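Local coordinates for protein agarase (Pseudoalteromonas fuliginea, PDB 6XJ9) that probably hydrolyses the beta-1,4 linkages of agarose, a red-algal galactan, as a glycoside hydrolase of family GH50, at residues 89-94 with 204-209; 128-133 with 166-171. All coordinates share one frame; numbering follows the deposited sequence.

Contact 1. Residues 89-94 with 204-209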
loop_
_atom_site.group_PDB
_atom_site.type_symbol
_atom_site.label_atom_id
_atom_site.label_comp_id
_atom_site.label_asym_id
_atom_site.label_seq_id
_atom_site.Cartn_x
_atom_site.Cartn_y
_atom_site.Cartn_z
ATOM N N PHE A 89 -25.323 -4.685 -26.321
ATOM C CA PHE A 89 -24.605 -5.843 -25.815
ATOM C C PHE A 89 -23.157 -5.478 -25.499
ATOM O O PHE A 89 -22.673 -4.432 -25.919
ATOM C CB PHE A 89 -24.701 -7.004 -26.811
ATOM C CG PHE A 89 -23.956 -6.818 -28.110
ATOM C CD1 PHE A 89 -24.449 -5.987 -29.106
ATOM C CD2 PHE A 89 -22.779 -7.512 -28.357
ATOM C CE1 PHE A 89 -23.757 -5.821 -30.298
ATOM C CE2 PHE A 89 -22.098 -7.359 -29.557
ATOM C CZ PHE A 89 -22.588 -6.515 -30.527
ATOM N N ASN A 90 -22.482 -6.377 -24.772
ATOM C CA ASN A 90 -21.082 -6.202 -24.418
ATOM C C ASN A 90 -20.312 -7.499 -24.663
ATOM O O ASN A 90 -20.887 -8.587 -24.714
ATOM C CB ASN A 90 -20.908 -5.715 -22.974
ATOM C CG ASN A 90 -21.431 -6.695 -21.947
ATOM O OD1 ASN A 90 -20.729 -7.624 -21.557
ATOM N ND2 ASN A 90 -22.660 -6.488 -21.493
ATOM N N LEU A 91 -18.996 -7.341 -24.803
ATOM C CA LEU A 91 -18.048 -8.428 -24.947
ATOM C C LEU A 91 -17.313 -8.584 -23.615
ATOM O O LEU A 91 -16.748 -7.617 -23.097
ATOM C CB LEU A 91 -17.092 -8.040 -26.082
ATOM C CG LEU A 91 -15.844 -8.907 -26.253
ATOM C CD1 LEU A 91 -16.213 -10.337 -26.621
ATOM C CD2 LEU A 91 -14.926 -8.304 -27.307
ATOM N N ALA A 92 -17.335 -9.801 -23.061
ATOM C CA ALA A 92 -16.906 -10.003 -21.686
ATOM C C ALA A 92 -15.824 -11.075 -21.622
ATOM O O ALA A 92 -15.929 -12.103 -22.292
ATOM C CB ALA A 92 -18.095 -10.388 -20.847
ATOM N N PHE A 93 -14.801 -10.822 -20.797
ATOM C CA PHE A 93 -13.708 -11.757 -20.586
ATOM C C PHE A 93 -13.631 -12.120 -19.107
ATOM O O PHE A 93 -13.612 -11.242 -18.246
ATOM C CB PHE A 93 -12.377 -11.136 -21.021
ATOM C CG PHE A 93 -12.287 -10.703 -22.464
ATOM C CD1 PHE A 93 -12.918 -9.549 -22.906
ATOM C CD2 PHE A 93 -11.554 -11.439 -23.385
ATOM C CE1 PHE A 93 -12.824 -9.143 -24.231
ATOM C CE2 PHE A 93 -11.463 -11.033 -24.711
ATOM C CZ PHE A 93 -12.097 -9.886 -25.133
ATOM N N GLU A 94 -13.568 -13.422 -18.816
ATOM C CA GLU A 94 -13.342 -13.873 -17.455
ATOM C C GLU A 94 -11.863 -14.214 -17.292
ATOM O O GLU A 94 -11.373 -15.156 -17.923
ATOM C CB GLU A 94 -14.238 -15.063 -17.124
ATOM C CG GLU A 94 -15.565 -14.655 -16.526
ATOM C CD GLU A 94 -16.331 -15.832 -15.949
ATOM O OE1 GLU A 94 -16.808 -16.666 -16.748
ATOM O OE2 GLU A 94 -16.416 -15.926 -14.707
ATOM N N LYS A 204 -10.660 -17.750 -18.819
ATOM C CA LYS A 204 -11.638 -18.785 -18.513
ATOM C C LYS A 204 -12.743 -18.807 -19.568
ATOM O O LYS A 204 -13.177 -19.886 -19.965
ATOM C CB LYS A 204 -12.234 -18.583 -17.116
ATOM C CG LYS A 204 -13.315 -19.581 -16.714
ATOM C CD LYS A 204 -13.732 -19.485 -15.262
ATOM C CE LYS A 204 -12.707 -20.080 -14.322
ATOM N NZ LYS A 204 -13.228 -20.166 -12.938
ATOM N N SER A 205 -13.193 -17.621 -20.004
ATOM C CA SER A 205 -14.263 -17.504 -20.987
ATOM C C SER A 205 -14.285 -16.127 -21.642
ATOM O O SER A 205 -13.843 -15.130 -21.067
ATOM C CB SER A 205 -15.618 -17.850 -20.408
ATOM O OG SER A 205 -16.172 -16.751 -19.707
ATOM N N ILE A 206 -14.790 -16.117 -22.879
ATOM C CA ILE A 206 -15.099 -14.918 -23.635
ATOM C C ILE A 206 -16.520 -15.101 -24.149
ATOM O O ILE A 206 -16.863 -16.187 -24.619
ATOM C CB ILE A 206 -14.100 -14.712 -24.795
ATOM C CG1 ILE A 206 -12.643 -14.872 -24.352
ATOM C CG2 ILE A 206 -14.330 -13.372 -25.473
ATOM C CD1 ILE A 206 -11.666 -14.991 -25.503
ATOM N N SER A 207 -17.327 -14.037 -24.057
ATOM C CA SER A 207 -18.743 -14.136 -24.338
ATOM C C SER A 207 -19.292 -12.779 -24.771
ATOM O O SER A 207 -18.723 -11.741 -24.440
ATOM C CB SER A 207 -19.474 -14.668 -23.126
ATOM O OG SER A 207 -19.190 -13.878 -21.979
ATOM N N LEU A 208 -20.406 -12.809 -25.516
ATOM C CA LEU A 208 -21.212 -11.621 -25.759
ATOM C C LEU A 208 -22.417 -11.680 -24.825
ATOM O O LEU A 208 -22.980 -12.753 -24.621
ATOM C CB LEU A 208 -21.677 -11.589 -27.218
ATOM C CG LEU A 208 -20.587 -11.493 -28.282
ATOM C CD1 LEU A 208 -21.216 -11.489 -29.670
ATOM C CD2 LEU A 208 -19.734 -10.247 -28.084
ATOM N N ARG A 209 -22.800 -10.529 -24.256
ATOM C CA ARG A 209 -23.887 -10.505 -23.290
ATOM C C ARG A 209 -24.758 -9.277 -23.519
ATOM O O ARG A 209 -24.270 -8.246 -23.973
ATOM C CB ARG A 209 -23.370 -10.460 -21.847
ATOM C CG ARG A 209 -22.215 -11.404 -21.545
ATOM C CD ARG A 209 -21.769 -11.271 -20.103
ATOM N NE ARG A 209 -21.338 -9.915 -19.781
ATOM C CZ ARG A 209 -20.953 -9.522 -18.573
ATOM N NH1 ARG A 209 -20.956 -10.384 -17.569
ATOM N NH2 ARG A 209 -20.576 -8.270 -18.370
#
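Asn90 and Arg209 face each other as a hydrogen-bonded pair in an antiparallel beta ladder of the CBM-like domain. Their amide and guanidinium planes stand nearly perpendicular, 88° apart. Arg209 NE donates to Asn90 OD1 at 3.0 Å, in the carbonyl plane and on a lone pair. Arg209 NH2 reaches the same oxygen at 3.3 Å from above that plane, in a longer and less straight bond. For both bonds OD1 lies close to the guanidinium plane. The arginine chain bends at chi3 (-59°) and folds back over the neighbouring strand. One guanidinium face thus rests on Ala92 CB, which sits 3.4 Å above its plane. Arg209 NH2 also forms a salt bridge with Glu168, and Asn90 ND2 bonds to Asn211. Replacing Arg209 with a leucine would probably leave Asn90 OD1 without its two donors and Glu168 without its opposite charge.

The other side of the ladder is apolar. Ile206 CG2 lies over one face of the Phe93 ring, 4.1 Å from the centroid and 24° off the normal. Leu91 CD1 meets this same methyl at 3.8 Å. Leu208 CD2 comes to the edge of the Phe89 ring, 4.0 Å from Phe89 CE2. Ile188, Ile190, Leu107 and Ile109 pack against the Leu91 and Phe93 side chains. Glu94 and Ser205 lie on the polar side with Arg209. There Ser205 OG donates to Glu94 OE1 at 3.0 Å, on the anti lone pair.

Contact 2. Residues 128-133 with 166-171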
loop_
_atom_site.group_PDB
_atom_site.type_symbol
_atom_site.label_atom_id
_atom_site.label_comp_id
_atom_site.label_asym_id
_atom_site.label_seq_id
_atom_site.Cartn_x
_atom_site.Cartn_y
_atom_site.Cartn_z
ATOM N N TYR A 128 -10.468 -14.860 -10.576
ATOM C CA TYR A 128 -11.242 -14.504 -11.751
ATOM C C TYR A 128 -12.191 -13.343 -11.470
ATOM O O TYR A 128 -12.890 -13.311 -10.455
ATOM C CB TYR A 128 -11.963 -15.743 -12.288
ATOM C CG TYR A 128 -11.059 -16.718 -12.997
ATOM C CD1 TYR A 128 -10.756 -16.553 -14.339
ATOM C CD2 TYR A 128 -10.496 -17.793 -12.330
ATOM C CE1 TYR A 128 -9.915 -17.435 -15.000
ATOM C CE2 TYR A 128 -9.656 -18.688 -12.974
ATOM C CZ TYR A 128 -9.371 -18.508 -14.317
ATOM O OH TYR A 128 -8.548 -19.377 -14.970
ATOM N N ASN A 129 -12.201 -12.396 -12.412
ATOM C CA ASN A 129 -13.137 -11.288 -12.443
ATOM C C ASN A 129 -13.617 -11.132 -13.878
ATOM O O ASN A 129 -12.984 -11.647 -14.800
ATOM C CB ASN A 129 -12.480 -10.008 -11.915
ATOM C CG ASN A 129 -12.137 -10.129 -10.449
ATOM O OD1 ASN A 129 -13.007 -9.973 -9.592
ATOM N ND2 ASN A 129 -10.887 -10.444 -10.149
ATOM N N THR A 130 -14.728 -10.413 -14.056
ATOM C CA THR A 130 -15.241 -10.153 -15.391
ATOM C C THR A 130 -14.875 -8.733 -15.811
ATOM O O THR A 130 -15.069 -7.776 -15.060
ATOM C CB THR A 130 -16.728 -10.519 -15.520
ATOM O OG1 THR A 130 -16.809 -11.941 -15.419
ATOM C CG2 THR A 130 -17.321 -10.114 -16.851
ATOM N N TYR A 131 -14.323 -8.640 -17.025
ATOM C CA TYR A 131 -13.939 -7.400 -17.676
ATOM C C TYR A 131 -14.769 -7.272 -18.944
ATOM O O TYR A 131 -14.806 -8.199 -19.753
ATOM C CB TYR A 131 -12.438 -7.415 -17.975
ATOM C CG TYR A 131 -11.617 -7.622 -16.731
ATOM C CD1 TYR A 131 -11.431 -8.891 -16.193
ATOM C CD2 TYR A 131 -11.078 -6.537 -16.053
ATOM C CE1 TYR A 131 -10.707 -9.077 -15.023
ATOM C CE2 TYR A 131 -10.355 -6.708 -14.885
ATOM C CZ TYR A 131 -10.161 -7.980 -14.374
ATOM O OH TYR A 131 -9.442 -8.123 -13.222
ATOM N N TYR A 132 -15.461 -6.141 -19.096
ATOM C CA TYR A 132 -16.393 -6.037 -20.206
ATOM C C TYR A 132 -16.168 -4.744 -20.984
ATOM O O TYR A 132 -15.662 -3.753 -20.456
ATOM C CB TYR A 132 -17.829 -6.217 -19.709
ATOM C CG TYR A 132 -18.314 -5.078 -18.851
ATOM C CD1 TYR A 132 -18.756 -3.891 -19.426
ATOM C CD2 TYR A 132 -18.328 -5.181 -17.469
ATOM C CE1 TYR A 132 -19.195 -2.832 -18.649
ATOM C CE2 TYR A 132 -18.773 -4.129 -16.679
ATOM C CZ TYR A 132 -19.204 -2.955 -17.274
ATOM O OH TYR A 132 -19.644 -1.909 -16.514
ATOM N N ALA A 133 -16.539 -4.787 -22.263
ATOM C CA ALA A 133 -16.502 -3.640 -23.147
ATOM C C ALA A 133 -17.814 -3.597 -23.924
ATOM O O ALA A 133 -18.117 -4.531 -24.660
ATOM C CB ALA A 133 -15.314 -3.782 -24.070
ATOM N N SER A 166 -22.020 -2.905 -10.879
ATOM C CA SER A 166 -21.738 -4.333 -10.923
ATOM C C SER A 166 -20.469 -4.687 -10.156
ATOM O O SER A 166 -19.720 -3.819 -9.707
ATOM C CB SER A 166 -21.690 -4.869 -12.344
ATOM O OG SER A 166 -20.627 -4.286 -13.089
ATOM N N ASP A 167 -20.241 -5.996 -10.039
ATOM C CA ASP A 167 -19.041 -6.539 -9.430
ATOM C C ASP A 167 -17.980 -6.783 -10.507
ATOM O O ASP A 167 -17.045 -7.548 -10.289
ATOM C CB ASP A 167 -19.382 -7.775 -8.589
ATOM C CG ASP A 167 -19.717 -9.029 -9.385
ATOM O OD1 ASP A 167 -20.117 -8.898 -10.547
ATOM O OD2 ASP A 167 -19.575 -10.142 -8.827
ATOM N N GLU A 168 -18.128 -6.124 -11.664
ATOM C CA GLU A 168 -17.294 -6.386 -12.829
ATOM C C GLU A 168 -16.497 -5.127 -13.155
ATOM O O GLU A 168 -16.714 -4.079 -12.549
ATOM C CB GLU A 168 -18.157 -6.804 -14.026
ATOM C CG GLU A 168 -18.965 -8.074 -13.787
ATOM C CD GLU A 168 -19.843 -8.561 -14.934
ATOM O OE1 GLU A 168 -20.135 -7.762 -15.847
ATOM O OE2 GLU A 168 -20.230 -9.756 -14.918
ATOM N N VAL A 169 -15.605 -5.230 -14.146
ATOM C CA VAL A 169 -14.705 -4.139 -14.479
ATOM C C VAL A 169 -14.853 -3.784 -15.954
ATOM O O VAL A 169 -14.590 -4.603 -16.839
ATOM C CB VAL A 169 -13.240 -4.503 -14.167
ATOM C CG1 VAL A 169 -12.324 -3.297 -14.359
ATOM C CG2 VAL A 169 -13.087 -5.103 -12.779
ATOM N N GLN A 170 -15.217 -2.527 -16.203
ATOM C CA GLN A 170 -15.313 -2.048 -17.567
ATOM C C GLN A 170 -13.915 -1.715 -18.094
ATOM O O GLN A 170 -13.121 -1.079 -17.407
ATOM C CB GLN A 170 -16.247 -0.843 -17.644
ATOM C CG GLN A 170 -16.442 -0.350 -19.070
ATOM C CD GLN A 170 -17.397 0.810 -19.226
ATOM O OE1 GLN A 170 -17.869 1.409 -18.258
ATOM N NE2 GLN A 170 -17.680 1.147 -20.471
ATOM N N PHE A 171 -13.628 -2.148 -19.330
ATOM C CA PHE A 171 -12.434 -1.704 -20.037
ATOM C C PHE A 171 -12.496 -0.191 -20.226
ATOM O O PHE A 171 -13.575 0.376 -20.409
ATOM C CB PHE A 171 -12.323 -2.372 -21.413
ATOM C CG PHE A 171 -11.736 -3.763 -21.426
ATOM C CD1 PHE A 171 -12.545 -4.879 -21.257
ATOM C CD2 PHE A 171 -10.379 -3.959 -21.628
ATOM C CE1 PHE A 171 -12.012 -6.158 -21.290
ATOM C CE2 PHE A 171 -9.847 -5.241 -21.673
ATOM C CZ PHE A 171 -10.664 -6.338 -21.494
#
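Tyr131 and Tyr132 pair in parallel with Val169 and Gln170, a short parallel bridge in the CBM-like domain that joins strand 128-134 to strand 169-174. Val169 bonds to the residues on both sides of Tyr131. Its N donates to Thr130 O at 2.8 Å, and its O accepts from Tyr132 N at 2.9 Å. One step on, Phe171 N donates to Tyr132 O.

The Tyr132 ring lies flat against the partner backbone. Gln170 CA sits 3.9 Å above the ring plane, over its centre. Tyr132 CG stands between the backbone N and carbonyl carbon (chi1 69°), which swings the ring toward the other segment. Glu168 CB meets this ring at its edge, and Trp164 also stacks with it. The Glu168 side chain runs alongside Thr130, with OE2 3.5 Å from Thr130 CG2. Its OE1 is held by a salt bridge to Arg209.

Tyr131 and Val169 lie side by side on the opposite side of the pairing, Tyr131 CD2 being 3.5 Å from Val169 CB. Phe171 CE1 packs on Tyr131 CB at 3.6 Å. Val121 touches all three residues. Asn129 and Asp167 hydrogen-bond to Tyr128 of the second subunit, which places this end of the contact at the interface between the two subunits. Bonding from one residue to both neighbours of its mate is the hallmark of a parallel beta bridge, here set among mostly antiparallel strands.

From the N terminus, the chain first lays down 89-94, then 128-133. Residues 166-171 return to 128-133, and contact 2 closes the smaller loop. The chain then runs on to 204-209, where contact 1 closes the larger loop. Contact 2 therefore lies wholly within the span of contact 1, and the two do not cross. Strands 89-97 and 128-134 are antiparallel neighbours, so the four segments run side by side: 204-209, 89-94, 128-133, 166-171. Phe93 N probably bonds to Tyr131 O across the middle. The salt bridge from Arg209 NH2 to Glu168 OE1, 2.6 Å long, spans the two inner strands and ties the outer segments together.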